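Local coordinates for protein probable glutathione S-transferase (PDB 6JWK) that probably isomerises maleylpyruvate or the related maleylacetoacetate with the help of glutathione, as a zeta-class member of the glutathione S-transferase superfamily, at residues 13-25 with 69-82. Residues are numbered along the deposited sequence; the frame is centred on the assembly and turned at random.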
ATOM      1  N   TYR B  13      13.709  -1.945  -6.542  1.00 17.67           N
ATOM      2  CA  TYR B  13      14.130  -3.355  -6.340  1.00 20.72           C
ATOM      3  C   TYR B  13      12.892  -4.269  -6.514  1.00 17.44           C
ATOM      4  O   TYR B  13      12.987  -5.294  -7.217  1.00 17.52           O
ATOM      5  CB  TYR B  13      14.835  -3.435  -4.986  1.00 19.42           C
ATOM      6  CG  TYR B  13      15.526  -4.740  -4.673  1.00 21.79           C
ATOM      7  CD1 TYR B  13      15.665  -5.755  -5.617  1.00 20.29           C
ATOM      8  CD2 TYR B  13      16.136  -4.916  -3.436  1.00 20.76           C
ATOM      9  CE1 TYR B  13      16.314  -6.946  -5.303  1.00 21.09           C
ATOM     10  CE2 TYR B  13      16.794  -6.102  -3.115  1.00 21.79           C
ATOM     11  CZ  TYR B  13      16.889  -7.113  -4.057  1.00 21.66           C
ATOM     12  OH  TYR B  13      17.552  -8.262  -3.732  1.00 25.05           O
ATOM     13  N   ARG B  14      11.763  -3.941  -5.877  1.00 18.90           N
ATOM     14  CA  ARG B  14      10.501  -4.738  -5.972  1.00 19.98           C
ATOM     15  C   ARG B  14      10.185  -4.995  -7.446  1.00 18.69           C
ATOM     16  O   ARG B  14       9.865  -6.085  -7.798  1.00 16.16           O
ATOM     17  CB  ARG B  14       9.273  -4.021  -5.381  1.00 20.98           C
ATOM     18  CG  ARG B  14       9.325  -3.762  -3.883  1.00 21.14           C
ATOM     19  CD  ARG B  14       8.103  -2.982  -3.496  1.00 20.28           C
ATOM     20  NE  ARG B  14       8.172  -2.592  -2.116  1.00 21.40           N
ATOM     21  CZ  ARG B  14       7.356  -1.752  -1.539  1.00 22.42           C
ATOM     22  NH1 ARG B  14       6.427  -1.147  -2.263  1.00 19.16           N
ATOM     23  NH2 ARG B  14       7.495  -1.477  -0.253  1.00 22.32           N
ATOM     24  N   VAL B  15      10.247  -3.967  -8.281  1.00 19.31           N
ATOM     25  CA  VAL B  15       9.826  -4.093  -9.702  1.00 17.86           C
ATOM     26  C   VAL B  15      10.907  -4.749 -10.547  1.00 17.41           C
ATOM     27  O   VAL B  15      10.551  -5.476 -11.524  1.00 20.15           O
ATOM     28  CB  VAL B  15       9.440  -2.710 -10.270  1.00 17.89           C
ATOM     29  CG1 VAL B  15       9.015  -2.828 -11.716  1.00 17.57           C
ATOM     30  CG2 VAL B  15       8.322  -2.074  -9.433  1.00 20.17           C
ATOM     31  N   ARG B  16      12.184  -4.527 -10.249  1.00 17.65           N
ATOM     32  CA  ARG B  16      13.285  -5.273 -10.927  1.00 18.40           C
ATOM     33  C   ARG B  16      13.129  -6.776 -10.653  1.00 18.66           C
ATOM     34  O   ARG B  16      13.345  -7.588 -11.572  1.00 18.18           O
ATOM     35  CB  ARG B  16      14.669  -4.811 -10.494  1.00 18.56           C
ATOM     36  CG  ARG B  16      15.032  -3.408 -10.966  1.00 19.10           C
ATOM     37  CD  ARG B  16      16.506  -3.091 -10.799  1.00 19.80           C
ATOM     38  NE  ARG B  16      17.046  -3.412  -9.475  1.00 19.30           N
ATOM     39  CZ  ARG B  16      17.145  -2.590  -8.442  1.00 20.53           C
ATOM     40  NH1 ARG B  16      16.773  -1.324  -8.544  1.00 22.07           N
ATOM     41  NH2 ARG B  16      17.674  -3.036  -7.304  1.00 20.91           N
ATOM     42  N   ILE B  17      12.712  -7.170  -9.457  1.00 16.89           N
ATOM     43  CA  ILE B  17      12.479  -8.631  -9.217  1.00 16.86           C
ATOM     44  C   ILE B  17      11.312  -9.088 -10.093  1.00 18.72           C
ATOM     45  O   ILE B  17      11.417 -10.161 -10.760  1.00 17.99           O
ATOM     46  CB  ILE B  17      12.189  -8.869  -7.731  1.00 16.46           C
ATOM     47  CG1 ILE B  17      13.396  -8.513  -6.859  1.00 16.07           C
ATOM     48  CG2 ILE B  17      11.697 -10.280  -7.463  1.00 16.06           C
ATOM     49  CD1 ILE B  17      13.045  -8.428  -5.365  1.00 18.03           C
ATOM     50  N   ALA B  18      10.226  -8.323 -10.126  1.00 17.66           N
ATOM     51  CA  ALA B  18       9.044  -8.710 -10.933  1.00 18.37           C
ATOM     52  C   ALA B  18       9.465  -8.891 -12.394  1.00 20.87           C
ATOM     53  O   ALA B  18       9.091  -9.919 -13.070  1.00 19.06           O
ATOM     54  CB  ALA B  18       7.957  -7.666 -10.817  1.00 18.79           C
ATOM     55  N   LEU B  19      10.149  -7.892 -12.960  1.00 19.04           N
ATOM     56  CA  LEU B  19      10.606  -8.013 -14.368  1.00 20.21           C
ATOM     57  C   LEU B  19      11.505  -9.252 -14.540  1.00 20.21           C
ATOM     58  O   LEU B  19      11.372  -9.925 -15.573  1.00 22.73           O
ATOM     59  CB  LEU B  19      11.317  -6.716 -14.794  1.00 20.11           C
ATOM     60  CG  LEU B  19      10.386  -5.516 -14.902  1.00 22.22           C
ATOM     61  CD1 LEU B  19      11.176  -4.205 -15.027  1.00 25.20           C
ATOM     62  CD2 LEU B  19       9.435  -5.653 -16.094  1.00 24.82           C
ATOM     63  N   ALA B  20      12.431  -9.507 -13.624  1.00 20.22           N
ATOM     64  CA  ALA B  20      13.371 -10.649 -13.708  1.00 22.31           C
ATOM     65  C   ALA B  20      12.556 -11.940 -13.679  1.00 23.16           C
ATOM     66  O   ALA B  20      12.795 -12.771 -14.555  1.00 24.12           O
ATOM     67  CB  ALA B  20      14.424 -10.604 -12.635  1.00 22.06           C
ATOM     68  N   LEU B  21      11.542 -12.059 -12.814  1.00 20.02           N
ATOM     69  CA  LEU B  21      10.705 -13.283 -12.774  1.00 21.96           C
ATOM     70  C   LEU B  21       9.962 -13.484 -14.105  1.00 24.91           C
ATOM     71  O   LEU B  21       9.750 -14.646 -14.512  1.00 24.98           O
ATOM     72  CB  LEU B  21       9.740 -13.201 -11.587  1.00 20.10           C
ATOM     73  CG  LEU B  21      10.405 -13.308 -10.223  1.00 19.92           C
ATOM     74  CD1 LEU B  21       9.391 -12.989  -9.125  1.00 20.58           C
ATOM     75  CD2 LEU B  21      10.983 -14.716 -10.036  1.00 21.23           C
ATOM     76  N   LYS B  22       9.580 -12.401 -14.777  1.00 24.22           N
ATOM     77  CA  LYS B  22       8.867 -12.489 -16.071  1.00 25.79           C
ATOM     78  C   LYS B  22       9.858 -12.801 -17.204  1.00 27.78           C
ATOM     79  O   LYS B  22       9.379 -13.207 -18.239  1.00 29.36           O
ATOM     80  CB  LYS B  22       8.167 -11.162 -16.399  1.00 24.85           C
ATOM     81  CG  LYS B  22       7.012 -10.809 -15.472  1.00 25.13           C
ATOM     82  CD  LYS B  22       5.805 -11.678 -15.660  1.00 26.10           C
ATOM     83  CE  LYS B  22       4.540 -11.098 -15.058  1.00 24.36           C
ATOM     84  NZ  LYS B  22       3.515 -12.168 -14.914  1.00 26.23           N
ATOM     85  N   GLY B  23      11.153 -12.529 -17.028  1.00 30.48           N
ATOM     86  CA  GLY B  23      12.196 -12.616 -18.072  1.00 33.72           C
ATOM     87  C   GLY B  23      12.197 -11.395 -18.978  1.00 39.45           C
ATOM     88  O   GLY B  23      12.548 -11.538 -20.154  1.00 37.80           O
ATOM     89  N   LEU B  24      11.844 -10.218 -18.448  1.00 42.01           N
ATOM     90  CA  LEU B  24      11.792  -8.915 -19.174  1.00 42.54           C
ATOM     91  C   LEU B  24      12.819  -7.925 -18.598  1.00 43.07           C
ATOM     92  O   LEU B  24      12.565  -6.709 -18.661  1.00 46.53           O
ATOM     93  CB  LEU B  24      10.376  -8.332 -19.000  1.00 43.18           C
ATOM     94  CG  LEU B  24       9.208  -9.170 -19.512  1.00 44.31           C
ATOM     95  CD1 LEU B  24       7.894  -8.595 -19.038  1.00 44.12           C
ATOM     96  CD2 LEU B  24       9.219  -9.272 -21.025  1.00 47.73           C
ATOM     97  N   ASP B  25      13.907  -8.349 -17.959  1.00 50.64           N
ATOM     98  CA  ASP B  25      14.732  -7.363 -17.194  1.00 58.10           C
ATOM     99  C   ASP B  25      15.714  -6.601 -18.119  1.00 57.81           C
ATOM    100  O   ASP B  25      16.372  -5.665 -17.603  1.00 51.88           O
ATOM    101  CB  ASP B  25      15.393  -7.991 -15.963  1.00 61.50           C
ATOM    102  CG  ASP B  25      16.293  -9.152 -16.316  1.00 70.01           C
ATOM    103  OD1 ASP B  25      17.299  -8.893 -17.017  1.00 74.15           O
ATOM    104  OD2 ASP B  25      15.952 -10.302 -15.944  1.00 60.33           O
ATOM    105  N   ILE B  69       2.334  -1.476 -10.690  1.00 19.36           N
ATOM    106  CA  ILE B  69       3.175  -1.905 -11.832  1.00 19.79           C
ATOM    107  C   ILE B  69       3.220  -3.435 -11.789  1.00 20.63           C
ATOM    108  O   ILE B  69       3.106  -4.062 -12.841  1.00 17.54           O
ATOM    109  CB  ILE B  69       4.574  -1.297 -11.775  1.00 20.03           C
ATOM    110  CG1 ILE B  69       4.534   0.197 -12.079  1.00 21.91           C
ATOM    111  CG2 ILE B  69       5.501  -2.043 -12.716  1.00 20.01           C
ATOM    112  CD1 ILE B  69       5.679   0.991 -11.451  1.00 23.03           C
ATOM    113  N   ILE B  70       3.416  -4.024 -10.622  1.00 21.21           N
ATOM    114  CA  ILE B  70       3.510  -5.513 -10.577  1.00 21.32           C
ATOM    115  C   ILE B  70       2.202  -6.108 -11.106  1.00 23.99           C
ATOM    116  O   ILE B  70       2.230  -7.093 -11.918  1.00 23.10           O
ATOM    117  CB  ILE B  70       3.887  -5.973  -9.175  1.00 21.01           C
ATOM    118  CG1 ILE B  70       5.351  -5.640  -8.947  1.00 20.74           C
ATOM    119  CG2 ILE B  70       3.580  -7.448  -8.967  1.00 23.49           C
ATOM    120  CD1 ILE B  70       5.769  -5.872  -7.512  1.00 22.14           C
ATOM    121  N   ASP B  71       1.072  -5.597 -10.636  1.00 25.29           N
ATOM    122  CA  ASP B  71      -0.270  -6.043 -11.104  1.00 25.35           C
ATOM    123  C   ASP B  71      -0.400  -5.870 -12.630  1.00 24.64           C
ATOM    124  O   ASP B  71      -0.855  -6.791 -13.291  1.00 21.68           O
ATOM    125  CB  ASP B  71      -1.379  -5.227 -10.428  1.00 29.01           C
ATOM    126  CG  ASP B  71      -2.756  -5.745 -10.803  1.00 28.28           C
ATOM    127  OD1 ASP B  71      -3.120  -6.774 -10.258  1.00 30.55           O
ATOM    128  OD2 ASP B  71      -3.434  -5.130 -11.656  1.00 25.71           O
ATOM    129  N   TYR B  72       0.027  -4.746 -13.185  1.00 22.87           N
ATOM    130  CA  TYR B  72      -0.024  -4.473 -14.643  1.00 24.58           C
ATOM    131  C   TYR B  72       0.844  -5.468 -15.439  1.00 25.23           C
ATOM    132  O   TYR B  72       0.432  -5.925 -16.536  1.00 21.67           O
ATOM    133  CB  TYR B  72       0.427  -3.032 -14.892  1.00 25.37           C
ATOM    134  CG  TYR B  72       0.245  -2.596 -16.314  1.00 26.46           C
ATOM    135  CD1 TYR B  72      -1.009  -2.607 -16.907  1.00 27.23           C
ATOM    136  CD2 TYR B  72       1.329  -2.222 -17.086  1.00 30.46           C
ATOM    137  CE1 TYR B  72      -1.185  -2.222 -18.226  1.00 34.10           C
ATOM    138  CE2 TYR B  72       1.168  -1.809 -18.399  1.00 34.42           C
ATOM    139  CZ  TYR B  72      -0.089  -1.806 -18.971  1.00 35.01           C
ATOM    140  OH  TYR B  72      -0.226  -1.409 -20.268  1.00 39.21           O
ATOM    141  N   LEU B  73       2.009  -5.849 -14.914  1.00 23.12           N
ATOM    142  CA  LEU B  73       2.886  -6.832 -15.584  1.00 23.39           C
ATOM    143  C   LEU B  73       2.160  -8.164 -15.766  1.00 26.13           C
ATOM    144  O   LEU B  73       2.483  -8.871 -16.762  1.00 27.45           O
ATOM    145  CB  LEU B  73       4.173  -7.037 -14.781  1.00 25.16           C
ATOM    146  CG  LEU B  73       5.111  -5.846 -14.742  1.00 24.99           C
ATOM    147  CD1 LEU B  73       6.358  -6.185 -13.931  1.00 25.99           C
ATOM    148  CD2 LEU B  73       5.469  -5.407 -16.163  1.00 27.55           C
ATOM    149  N   ASP B  74       1.238  -8.526 -14.884  1.00 23.59           N
ATOM    150  CA  ASP B  74       0.439  -9.760 -15.084  1.00 24.99           C
ATOM    151  C   ASP B  74      -0.532  -9.621 -16.277  1.00 27.62           C
ATOM    152  O   ASP B  74      -0.877 -10.644 -16.848  1.00 29.34           O
ATOM    153  CB  ASP B  74      -0.327 -10.176 -13.841  1.00 23.72           C
ATOM    154  CG  ASP B  74       0.444 -11.007 -12.827  1.00 25.21           C
ATOM    155  OD1 ASP B  74       1.605 -11.377 -13.094  1.00 24.67           O
ATOM    156  OD2 ASP B  74      -0.116 -11.237 -11.745  1.00 24.43           O
ATOM    157  N   ALA B  75      -0.909  -8.417 -16.688  1.00 27.73           N
ATOM    158  CA  ALA B  75      -1.687  -8.189 -17.931  1.00 27.36           C
ATOM    159  C   ALA B  75      -0.759  -8.241 -19.140  1.00 30.19           C
ATOM    160  O   ALA B  75      -1.131  -8.867 -20.128  1.00 29.77           O
ATOM    161  CB  ALA B  75      -2.389  -6.861 -17.873  1.00 28.61           C
ATOM    162  N   VAL B  76       0.430  -7.633 -19.036  1.00 30.60           N
ATOM    163  CA  VAL B  76       1.423  -7.541 -20.136  1.00 32.76           C
ATOM    164  C   VAL B  76       1.885  -8.946 -20.536  1.00 32.00           C
ATOM    165  O   VAL B  76       1.951  -9.205 -21.731  1.00 34.60           O
ATOM    166  CB  VAL B  76       2.626  -6.679 -19.725  1.00 35.33           C
ATOM    167  CG1 VAL B  76       3.739  -6.777 -20.763  1.00 38.38           C
ATOM    168  CG2 VAL B  76       2.217  -5.240 -19.475  1.00 33.72           C
ATOM    169  N   GLN B  77       2.176  -9.813 -19.571  1.00 30.67           N
ATOM    170  CA  GLN B  77       2.649 -11.217 -19.793  1.00 29.62           C
ATOM    171  C   GLN B  77       2.182 -12.050 -18.614  1.00 28.45           C
ATOM    172  O   GLN B  77       2.813 -12.082 -17.545  1.00 29.64           O
ATOM    173  CB  GLN B  77       4.169 -11.282 -19.895  1.00 30.28           C
ATOM    174  CG  GLN B  77       4.700 -12.676 -20.194  1.00 29.06           C
ATOM    175  CD  GLN B  77       6.198 -12.675 -20.038  1.00 31.38           C
ATOM    176  OE1 GLN B  77       6.878 -11.904 -20.699  1.00 29.56           O
ATOM    177  NE2 GLN B  77       6.721 -13.460 -19.099  1.00 25.61           N
ATOM    178  N   PRO B  78       1.017 -12.683 -18.757  1.00 29.75           N
ATOM    179  CA  PRO B  78       0.393 -13.388 -17.652  1.00 31.13           C
ATOM    180  C   PRO B  78       1.289 -14.419 -16.945  1.00 32.08           C
ATOM    181  O   PRO B  78       1.206 -14.486 -15.739  1.00 30.73           O
ATOM    182  CB  PRO B  78      -0.797 -14.061 -18.356  1.00 32.48           C
ATOM    183  CG  PRO B  78      -1.152 -13.078 -19.451  1.00 33.08           C
ATOM    184  CD  PRO B  78       0.200 -12.674 -19.984  1.00 29.67           C
ATOM    185  N   GLU B  79       2.054 -15.219 -17.698  1.00 33.27           N
ATOM    186  CA  GLU B  79       2.885 -16.335 -17.160  1.00 35.89           C
ATOM    187  C   GLU B  79       4.339 -15.899 -17.064  1.00 30.24           C
ATOM    188  O   GLU B  79       4.826 -15.206 -17.954  1.00 33.29           O
ATOM    189  CB  GLU B  79       2.787 -17.565 -18.067  1.00 40.49           C
ATOM    190  CG  GLU B  79       1.445 -18.253 -18.004  1.00 40.15           C
ATOM    191  CD  GLU B  79       1.111 -18.797 -16.632  1.00 45.91           C
ATOM    192  OE1 GLU B  79       2.028 -19.271 -15.939  1.00 45.89           O
ATOM    193  OE2 GLU B  79      -0.052 -18.697 -16.237  1.00 50.50           O
ATOM    194  N   PRO B  80       5.080 -16.210 -15.975  1.00 27.50           N
ATOM    195  CA  PRO B  80       4.511 -16.740 -14.733  1.00 29.44           C
ATOM    196  C   PRO B  80       3.842 -15.630 -13.876  1.00 28.50           C
ATOM    197  O   PRO B  80       4.250 -14.475 -13.930  1.00 23.46           O
ATOM    198  CB  PRO B  80       5.741 -17.301 -14.037  1.00 28.19           C
ATOM    199  CG  PRO B  80       6.824 -16.297 -14.417  1.00 29.65           C
ATOM    200  CD  PRO B  80       6.530 -15.984 -15.877  1.00 27.14           C
ATOM    201  N   ARG B  81       2.783 -15.986 -13.150  1.00 26.92           N
ATOM    202  CA  ARG B  81       1.830 -15.023 -12.573  1.00 28.08           C
ATOM    203  C   ARG B  81       2.418 -14.448 -11.280  1.00 24.50           C
ATOM    204  O   ARG B  81       2.888 -15.195 -10.472  1.00 24.53           O
ATOM    205  CB  ARG B  81       0.479 -15.706 -12.383  1.00 37.72           C
ATOM    206  CG  ARG B  81      -0.651 -14.705 -12.255  1.00 48.16           C
ATOM    207  CD  ARG B  81      -2.003 -15.362 -12.271  1.00 51.65           C
ATOM    208  NE  ARG B  81      -2.277 -15.740 -13.645  1.00 61.59           N
ATOM    209  CZ  ARG B  81      -2.683 -14.914 -14.598  1.00 60.10           C
ATOM    210  NH1 ARG B  81      -2.882 -15.393 -15.816  1.00 66.28           N
ATOM    211  NH2 ARG B  81      -2.894 -13.631 -14.339  1.00 55.82           N
ATOM    212  N   LEU B  82       2.416 -13.138 -11.067  1.00 23.79           N
ATOM    213  CA  LEU B  82       3.001 -12.582  -9.808  1.00 22.44           C
ATOM    214  C   LEU B  82       1.914 -12.449  -8.743  1.00 20.91           C
ATOM    215  O   LEU B  82       2.239 -12.338  -7.558  1.00 22.07           O
ATOM    216  CB  LEU B  82       3.683 -11.238 -10.085  1.00 22.85           C
ATOM    217  CG  LEU B  82       4.848 -11.312 -11.069  1.00 26.38           C
ATOM    218  CD1 LEU B  82       5.396  -9.942 -11.360  1.00 27.90           C
ATOM    219  CD2 LEU B  82       5.953 -12.217 -10.575  1.00 29.10           C
TER
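K22, at the end of helix 13-22, meets D74, Q77 and P80 and illustrates how one buried lysine can tie the last turn of a helix to the loop after it. Its chain, bent at chi2 (-71°) and extended beyond, carries CE past L73 O and Q77 O and sets NZ among three acceptors: K22 NZ lies 2.8 Å from D74 OD1 in a salt bridge, 2.7 Å from the carbonyl Q77 O, and 2.6 Å from P80 O, above whose carbonyl plane it sits. D74 OD1 also takes the backbone N-H of L82 on its syn lone pair, while D74 OD2 accepts from the N-H of I83, so backbone bonds hold the carboxylate in place. A further bond runs the other way: Q77 NE2 donates to K22 O at 2.8 Å, nearly straight and onto a lone pair. The same NE2 gives its second bond to E79 O, both acceptors lying near the amide plane, while OE1 on the other arm touches L24 CD2, just past the Schellman motif at G23.

Apolar side chains make most of the remaining contacts. The A18 methyl lies against I70 CG1 and L73 CD1, and A18 CB meets L82 CD1 tightly at 3.5 Å. L21 CD1 touches L82 CD2; L19 and L73 cross at about a right angle, as do V15 and I69. Separately, P80 CG, after a cis peptide bond, rests on the carbonyl L21 O.

The axes of the two helical segments differ by 16° in direction and approach to 10.1 Å. V15 and L19 touch L3 of strand 2-5, I17 and I70 touch C165 of helix 162-176: the pair lies between sheet and helical domain, as in the thioredoxin-like N-terminal domain of glutathione S-transferases.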